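PDB 2CYC: tyrosyl-tRNA synthetase from Pyrococcus horikoshii, which probably activates tyrosine with ATP and transfers it to the acceptor end of tRNA(Tyr), acting as a homodimer. Local coordinates for residues A[263-274]-A[344-355]. Sequence-based numbering, arbitrary orientation.
Sequences IHDSPEEIRQKL and AEYLINLLEPIR
Ile270 lies against Ile348 where helices 267-276 and 336-350 pack nearly antiparallel, their local axes 9.2 Å apart at 151°. The two side chains run alongside one another, head to tail. Ile270 CG2, anti to the backbone N, reaches Ile348 CG1 at 4.0 Å and the wall formed by Ala344 and Leu347, while CD1, at the end of the other branch, meets Leu351 CD1. Ile348 CD1 in turn lies 3.5 Å from Arg271 NE, over one face of that guanidinium. At its edge, NE gives an almost straight bond to the syn lone pair of Glu345 OE2 (3.0 Å, 172°).

Ile263, at the other end, stands roughly perpendicular to the side chain of Ile354, with CB 3.9 Å from Ile354 CD1. Its carbonyl oxygen lies 3.6 Å from Leu351 CB and close to Ile354 CG2, and helices 48-63 and 87-108 cover this corner. Arg355 bends at chi3 (-59°) back along the chain to the carbonyl of Ile348, where both NH1 and NH2 grip Ile348 O, NH2 at 2.8 Å. One guanidinium face receives Pro267 CG, and NH1 also donates to a water that bonds to the carbonyl oxygens of Ile263 and Asp265. A leucine in place of Arg355 would probably leave Ile348 O without these two donors and the water without its link to 344-355. Ser266 and Glu269 close a capping box at the start of helix 267-276. The contact is a nearly antiparallel helix pair joining the segment that follows the KMSKS motif to the C-terminal helices of this class I synthetase.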
loop_
_atom_site.group_PDB
_atom_site.type_symbol
_atom_site.label_atom_id
_atom_site.label_comp_id
_atom_site.label_asym_id
_atom_site.label_seq_id
_atom_site.Cartn_x
_atom_site.Cartn_y
_atom_site.Cartn_z
ATOM N N ILE A 263 33.889 -6.799 1.012
ATOM C CA ILE A 263 34.806 -6.288 0.003
ATOM C C ILE A 263 36.031 -5.568 0.553
ATOM O O ILE A 263 37.091 -5.602 -0.069
ATOM C CB ILE A 263 34.073 -5.367 -1.012
ATOM C CG1 ILE A 263 33.411 -4.191 -0.293
ATOM C CG2 ILE A 263 33.036 -6.171 -1.785
ATOM C CD1 ILE A 263 32.744 -3.221 -1.261
ATOM N N HIS A 264 35.896 -4.935 1.717
ATOM C CA HIS A 264 37.022 -4.230 2.309
ATOM C C HIS A 264 37.684 -4.950 3.489
ATOM O O HIS A 264 38.443 -4.339 4.242
ATOM C CB HIS A 264 36.589 -2.819 2.733
ATOM C CG HIS A 264 35.213 -2.767 3.315
ATOM N ND1 HIS A 264 34.882 -3.398 4.495
ATOM C CD2 HIS A 264 34.067 -2.222 2.843
ATOM C CE1 HIS A 264 33.589 -3.249 4.722
ATOM N NE2 HIS A 264 33.070 -2.539 3.733
ATOM N N ASP A 265 37.408 -6.240 3.664
ATOM C CA ASP A 265 38.053 -6.977 4.759
ATOM C C ASP A 265 39.580 -6.957 4.563
ATOM O O ASP A 265 40.076 -7.042 3.436
ATOM C CB ASP A 265 37.572 -8.433 4.804
ATOM C CG ASP A 265 36.265 -8.602 5.571
ATOM O OD1 ASP A 265 35.856 -7.653 6.280
ATOM O OD2 ASP A 265 35.658 -9.694 5.475
ATOM N N SER A 266 40.328 -6.845 5.656
ATOM C CA SER A 266 41.786 -6.802 5.560
ATOM C C SER A 266 42.329 -8.150 5.086
ATOM O O SER A 266 41.620 -9.163 5.115
ATOM C CB SER A 266 42.398 -6.471 6.920
ATOM O OG SER A 266 42.265 -7.572 7.808
ATOM N N PRO A 267 43.597 -8.179 4.639
ATOM C CA PRO A 267 44.180 -9.440 4.173
ATOM C C PRO A 267 44.109 -10.496 5.272
ATOM O O PRO A 267 43.791 -11.650 5.009
ATOM C CB PRO A 267 45.617 -9.053 3.831
ATOM C CG PRO A 267 45.470 -7.615 3.379
ATOM C CD PRO A 267 44.532 -7.055 4.424
ATOM N N GLU A 268 44.393 -10.089 6.507
ATOM C CA GLU A 268 44.358 -11.019 7.632
ATOM C C GLU A 268 42.955 -11.535 7.944
ATOM O O GLU A 268 42.782 -12.711 8.260
ATOM C CB GLU A 268 44.960 -10.374 8.886
ATOM C CG GLU A 268 44.793 -11.226 10.144
ATOM C CD GLU A 268 45.321 -12.655 9.982
ATOM O OE1 GLU A 268 45.121 -13.468 10.909
ATOM O OE2 GLU A 268 45.937 -12.968 8.937
ATOM N N GLU A 269 41.954 -10.659 7.878
ATOM C CA GLU A 269 40.583 -11.088 8.142
ATOM C C GLU A 269 40.189 -12.114 7.084
ATOM O O GLU A 269 39.548 -13.117 7.385
ATOM C CB GLU A 269 39.620 -9.900 8.094
ATOM C CG GLU A 269 39.843 -8.890 9.201
ATOM C CD GLU A 269 38.964 -7.667 9.049
ATOM O OE1 GLU A 269 39.083 -6.973 8.015
ATOM O OE2 GLU A 269 38.151 -7.402 9.960
ATOM N N ILE A 270 40.590 -11.871 5.842
ATOM C CA ILE A 270 40.254 -12.811 4.781
ATOM C C ILE A 270 40.910 -14.173 5.007
ATOM O O ILE A 270 40.251 -15.206 4.884
ATOM C CB ILE A 270 40.647 -12.267 3.388
ATOM C CG1 ILE A 270 39.751 -11.074 3.034
ATOM C CG2 ILE A 270 40.497 -13.370 2.329
ATOM C CD1 ILE A 270 40.108 -10.384 1.710
ATOM N N ARG A 271 42.198 -14.185 5.352
ATOM C CA ARG A 271 42.878 -15.459 5.588
ATOM C C ARG A 271 42.186 -16.198 6.720
ATOM O O ARG A 271 41.920 -17.403 6.633
ATOM C CB ARG A 271 44.355 -15.239 5.947
ATOM C CG ARG A 271 45.166 -14.648 4.808
ATOM C CD ARG A 271 46.614 -14.374 5.187
ATOM N NE ARG A 271 47.298 -13.783 4.044
ATOM C CZ ARG A 271 47.899 -12.597 4.059
ATOM N NH1 ARG A 271 47.917 -11.869 5.171
ATOM N NH2 ARG A 271 48.443 -12.118 2.944
ATOM N N GLN A 272 41.875 -15.462 7.781
ATOM C CA GLN A 272 41.225 -16.048 8.942
ATOM C C GLN A 272 39.874 -16.665 8.592
ATOM O O GLN A 272 39.588 -17.801 8.977
ATOM C CB GLN A 272 41.035 -14.986 10.027
ATOM C CG GLN A 272 40.494 -15.539 11.332
ATOM C CD GLN A 272 39.575 -14.558 12.044
ATOM O OE1 GLN A 272 38.475 -14.254 11.564
ATOM N NE2 GLN A 272 40.024 -14.053 13.195
ATOM N N LYS A 273 39.040 -15.920 7.867
ATOM C CA LYS A 273 37.723 -16.429 7.496
ATOM C C LYS A 273 37.789 -17.651 6.573
ATOM O O LYS A 273 37.051 -18.622 6.776
ATOM C CB LYS A 273 36.888 -15.319 6.854
ATOM C CG LYS A 273 36.458 -14.248 7.854
ATOM C CD LYS A 273 35.682 -13.122 7.186
ATOM C CE LYS A 273 35.301 -12.052 8.207
ATOM N NZ LYS A 273 34.544 -10.919 7.599
ATOM N N LEU A 274 38.651 -17.615 5.560
ATOM C CA LEU A 274 38.770 -18.771 4.671
ATOM C C LEU A 274 39.302 -19.962 5.448
ATOM O O LEU A 274 38.899 -21.107 5.220
ATOM C CB LEU A 274 39.699 -18.457 3.493
ATOM C CG LEU A 274 38.969 -18.065 2.203
ATOM C CD1 LEU A 274 38.169 -19.262 1.669
ATOM C CD2 LEU A 274 38.046 -16.881 2.488
ATOM N N ALA A 344 42.025 -17.605 -0.503
ATOM C CA ALA A 344 42.257 -16.404 0.298
ATOM C C ALA A 344 43.157 -15.393 -0.428
ATOM O O ALA A 344 42.827 -14.198 -0.521
ATOM C CB ALA A 344 42.886 -16.778 1.636
ATOM N N GLU A 345 44.295 -15.870 -0.932
ATOM C CA GLU A 345 45.239 -15.003 -1.637
ATOM C C GLU A 345 44.608 -14.417 -2.887
ATOM O O GLU A 345 44.799 -13.237 -3.193
ATOM C CB GLU A 345 46.517 -15.773 -2.002
ATOM C CG GLU A 345 47.362 -16.160 -0.789
ATOM C CD GLU A 345 47.625 -14.978 0.123
ATOM O OE1 GLU A 345 48.047 -13.919 -0.395
ATOM O OE2 GLU A 345 47.411 -15.106 1.352
ATOM N N TYR A 346 43.857 -15.240 -3.616
ATOM C CA TYR A 346 43.175 -14.755 -4.815
ATOM C C TYR A 346 42.239 -13.594 -4.423
ATOM O O TYR A 346 42.206 -12.551 -5.072
ATOM C CB TYR A 346 42.342 -15.875 -5.446
ATOM C CG TYR A 346 41.486 -15.397 -6.601
ATOM C CD1 TYR A 346 41.938 -15.480 -7.921
ATOM C CD2 TYR A 346 40.244 -14.812 -6.368
ATOM C CE1 TYR A 346 41.170 -14.989 -8.979
ATOM C CE2 TYR A 346 39.470 -14.318 -7.414
ATOM C CZ TYR A 346 39.933 -14.405 -8.710
ATOM O OH TYR A 346 39.156 -13.896 -9.725
ATOM N N LEU A 347 41.472 -13.796 -3.358
ATOM C CA LEU A 347 40.531 -12.779 -2.874
ATOM C C LEU A 347 41.263 -11.520 -2.383
ATOM O O LEU A 347 40.836 -10.389 -2.640
ATOM C CB LEU A 347 39.686 -13.375 -1.745
ATOM C CG LEU A 347 38.222 -13.757 -1.994
ATOM C CD1 LEU A 347 37.993 -14.157 -3.415
ATOM C CD2 LEU A 347 37.822 -14.868 -1.037
ATOM N N ILE A 348 42.374 -11.718 -1.686
ATOM C CA ILE A 348 43.148 -10.597 -1.173
ATOM C C ILE A 348 43.621 -9.717 -2.323
ATOM O O ILE A 348 43.543 -8.485 -2.255
ATOM C CB ILE A 348 44.366 -11.098 -0.372
ATOM C CG1 ILE A 348 43.891 -11.688 0.956
ATOM C CG2 ILE A 348 45.368 -9.964 -0.158
ATOM C CD1 ILE A 348 45.003 -12.370 1.753
ATOM N N ASN A 349 44.090 -10.351 -3.392
ATOM C CA ASN A 349 44.579 -9.603 -4.538
ATOM C C ASN A 349 43.460 -8.992 -5.347
ATOM O O ASN A 349 43.566 -7.852 -5.806
ATOM C CB ASN A 349 45.456 -10.493 -5.422
ATOM C CG ASN A 349 46.762 -10.856 -4.742
ATOM O OD1 ASN A 349 47.428 -9.993 -4.161
ATOM N ND2 ASN A 349 47.141 -12.128 -4.809
ATOM N N LEU A 350 42.382 -9.740 -5.521
ATOM C CA LEU A 350 41.249 -9.228 -6.282
ATOM C C LEU A 350 40.696 -7.949 -5.663
ATOM O O LEU A 350 40.403 -6.981 -6.364
ATOM C CB LEU A 350 40.116 -10.263 -6.324
ATOM C CG LEU A 350 38.812 -9.794 -6.982
ATOM C CD1 LEU A 350 39.076 -9.502 -8.456
ATOM C CD2 LEU A 350 37.727 -10.864 -6.837
ATOM N N LEU A 351 40.568 -7.956 -4.343
ATOM C CA LEU A 351 39.978 -6.840 -3.614
ATOM C C LEU A 351 40.898 -5.689 -3.210
ATOM O O LEU A 351 40.435 -4.703 -2.619
ATOM C CB LEU A 351 39.272 -7.383 -2.361
ATOM C CG LEU A 351 38.212 -8.478 -2.592
ATOM C CD1 LEU A 351 37.821 -9.108 -1.254
ATOM C CD2 LEU A 351 36.977 -7.892 -3.299
ATOM N N GLU A 352 42.184 -5.795 -3.529
ATOM C CA GLU A 352 43.123 -4.746 -3.139
ATOM C C GLU A 352 42.701 -3.327 -3.511
ATOM O O GLU A 352 42.755 -2.429 -2.674
ATOM C CB GLU A 352 44.527 -5.005 -3.702
ATOM C CG GLU A 352 45.491 -3.883 -3.311
ATOM C CD GLU A 352 46.932 -4.161 -3.662
ATOM O OE1 GLU A 352 47.757 -3.241 -3.484
ATOM O OE2 GLU A 352 47.247 -5.285 -4.105
ATOM N N PRO A 353 42.277 -3.103 -4.767
ATOM C CA PRO A 353 41.867 -1.744 -5.149
ATOM C C PRO A 353 40.808 -1.180 -4.215
ATOM O O PRO A 353 40.779 0.023 -3.928
ATOM C CB PRO A 353 41.330 -1.924 -6.570
ATOM C CG PRO A 353 42.110 -3.108 -7.087
ATOM C CD PRO A 353 42.113 -4.039 -5.892
ATOM N N ILE A 354 39.935 -2.054 -3.738
ATOM C CA ILE A 354 38.867 -1.631 -2.850
ATOM C C ILE A 354 39.433 -1.237 -1.488
ATOM O O ILE A 354 39.082 -0.184 -0.942
ATOM C CB ILE A 354 37.819 -2.753 -2.705
ATOM C CG1 ILE A 354 37.243 -3.080 -4.092
ATOM C CG2 ILE A 354 36.726 -2.330 -1.731
ATOM C CD1 ILE A 354 36.128 -4.127 -4.101
ATOM N N ARG A 355 40.308 -2.072 -0.939
ATOM C CA ARG A 355 40.914 -1.759 0.349
ATOM C C ARG A 355 41.679 -0.439 0.242
ATOM O O ARG A 355 41.570 0.427 1.116
ATOM C CB ARG A 355 41.875 -2.869 0.799
ATOM C CG ARG A 355 41.208 -4.171 1.216
ATOM C CD ARG A 355 42.192 -5.058 1.988
ATOM N NE ARG A 355 43.379 -5.392 1.198
ATOM C CZ ARG A 355 43.404 -6.298 0.224
ATOM N NH1 ARG A 355 42.303 -6.976 -0.086
ATOM N NH2 ARG A 355 44.531 -6.521 -0.450
HETATM O O HOH W 1 39.579 -6.902 0.970
#